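Local coordinates for pili retraction protein PilT (Thermus thermophilus, PDB 5FL3) that probably hydrolyses ATP to power the retraction of type IV pili, as a P-loop ATPase of the GSP E family, at residues E110-F115 and L150-D155. Sequence-based numbering, arbitrary orientation.
Sequences EVIPSF and LAALID. With GOL (glycerol), chain C.
The linker between the N-terminal antiparallel sheet and the P-loop ATPase core lies across helix 146-160, which begins within the Walker A motif, with Ile112 and Phe115 meeting the helix around Ala152. Ile112 lays both branches on the helix surface, CG2 over the Ala151-Ala152 backbone and CD1 against Asp155. With CG1 beside the backbone N (chi1 -67°), CG2 is anti to that N and rests 3.8 Å from Ala152 CA. The other branch runs past Asp155 in the opposite direction; CD1 lies 3.6 Å from both Asp155 CB and OD1, and OD1 forms a salt bridge with Lys179. The Phe115 ring approaches obliquely, CE1 lying 3.7 Å from Ala152 CB, while Leu120 and Met125 pack against the same ring. A glycerol, probably from the crystallisation liquor, lies between the segments: Phe115 N donates to its O2 at 2.9 Å, with an N-H...O angle of 161°, and that oxygen also sits over one ring face, toward the rim. Its O3 makes at most a weak contact with Asp155 OD2 at 3.3 Å. Pro113 packs on Leu118, an ADP-binding residue, and its side chain is about 6 Å from the nucleotide. Contact between the segments is thus mainly apolar van der Waals packing, without direct hydrogen bonds, and places the linker beside the nucleotide site.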
# COMPACT_ATOMS: atom_id res chain seq x y z
N GLU A 110 8.76 7.00 -9.66
CA GLU A 110 8.26 8.35 -9.77
C GLU A 110 7.14 8.37 -10.79
O GLU A 110 6.67 9.43 -11.17
CB GLU A 110 9.37 9.29 -10.18
CG GLU A 110 10.68 8.97 -9.52
CD GLU A 110 11.71 10.05 -9.78
OE1 GLU A 110 11.31 11.24 -9.73
OE2 GLU A 110 12.89 9.70 -10.05
N VAL A 111 6.73 7.19 -11.22
CA VAL A 111 5.69 7.07 -12.23
C VAL A 111 4.44 6.47 -11.61
O VAL A 111 4.43 5.32 -11.18
CB VAL A 111 6.16 6.21 -13.42
CG1 VAL A 111 4.98 5.87 -14.32
CG2 VAL A 111 7.25 6.93 -14.20
N ILE A 112 3.38 7.27 -11.56
CA ILE A 112 2.17 6.91 -10.85
C ILE A 112 1.09 6.42 -11.78
O ILE A 112 0.62 7.16 -12.64
CB ILE A 112 1.61 8.09 -10.05
CG1 ILE A 112 2.57 8.45 -8.91
CG2 ILE A 112 0.20 7.76 -9.53
CD1 ILE A 112 2.20 9.73 -8.20
N PRO A 113 0.68 5.16 -11.60
CA PRO A 113 -0.34 4.55 -12.44
C PRO A 113 -1.67 5.29 -12.32
O PRO A 113 -1.95 5.85 -11.26
CB PRO A 113 -0.44 3.12 -11.88
CG PRO A 113 0.84 2.91 -11.12
CD PRO A 113 1.17 4.24 -10.56
N SER A 114 -2.47 5.29 -13.38
CA SER A 114 -3.81 5.84 -13.32
C SER A 114 -4.77 4.93 -12.57
O SER A 114 -4.52 3.73 -12.44
CB SER A 114 -4.34 6.07 -14.72
OG SER A 114 -4.58 4.82 -15.33
N PHE A 115 -5.89 5.49 -12.11
CA PHE A 115 -6.92 4.71 -11.46
C PHE A 115 -7.31 3.55 -12.35
O PHE A 115 -7.48 2.41 -11.89
CB PHE A 115 -8.16 5.55 -11.17
CG PHE A 115 -7.95 6.60 -10.13
CD1 PHE A 115 -7.23 6.31 -8.98
CD2 PHE A 115 -8.44 7.88 -10.31
CE1 PHE A 115 -7.03 7.29 -8.01
CE2 PHE A 115 -8.25 8.86 -9.35
CZ PHE A 115 -7.55 8.57 -8.21
N LEU A 150 -2.78 4.29 -2.72
CA LEU A 150 -2.53 5.55 -2.01
C LEU A 150 -1.78 6.55 -2.89
O LEU A 150 -2.14 7.73 -2.92
CB LEU A 150 -1.73 5.31 -0.73
CG LEU A 150 -2.50 4.67 0.43
CD1 LEU A 150 -1.57 4.48 1.61
CD2 LEU A 150 -3.72 5.47 0.82
N ALA A 151 -0.77 6.09 -3.62
CA ALA A 151 -0.02 6.99 -4.47
C ALA A 151 -0.91 7.58 -5.58
O ALA A 151 -0.73 8.73 -5.96
CB ALA A 151 1.15 6.28 -5.05
N ALA A 152 -1.87 6.81 -6.10
CA ALA A 152 -2.74 7.29 -7.18
C ALA A 152 -3.68 8.30 -6.58
O ALA A 152 -3.97 9.33 -7.18
CB ALA A 152 -3.54 6.13 -7.83
N LEU A 153 -4.14 8.01 -5.37
CA LEU A 153 -5.07 8.87 -4.67
C LEU A 153 -4.42 10.22 -4.30
O LEU A 153 -5.03 11.26 -4.44
CB LEU A 153 -5.59 8.14 -3.44
CG LEU A 153 -6.51 8.94 -2.55
CD1 LEU A 153 -7.66 9.45 -3.40
CD2 LEU A 153 -7.00 8.10 -1.39
N ILE A 154 -3.17 10.20 -3.86
CA ILE A 154 -2.47 11.43 -3.51
C ILE A 154 -2.21 12.27 -4.77
O ILE A 154 -2.32 13.50 -4.75
CB ILE A 154 -1.12 11.12 -2.80
CG1 ILE A 154 -1.36 10.50 -1.42
CG2 ILE A 154 -0.25 12.36 -2.69
CD1 ILE A 154 -0.11 10.15 -0.69
N ASP A 155 -1.86 11.58 -5.85
CA ASP A 155 -1.55 12.22 -7.12
C ASP A 155 -2.75 12.97 -7.67
O ASP A 155 -2.62 14.03 -8.27
CB ASP A 155 -1.09 11.15 -8.12
CG ASP A 155 -0.69 11.72 -9.47
OD1 ASP A 155 0.32 12.46 -9.53
OD2 ASP A 155 -1.38 11.41 -10.47
C1 GOL C . -5.61 10.45 -10.85
O1 GOL C . -6.70 11.21 -11.33
C2 GOL C . -4.98 9.63 -11.97
O2 GOL C . -5.70 8.42 -12.14
C3 GOL C . -3.54 9.28 -11.58
O3 GOL C . -3.52 8.94 -10.21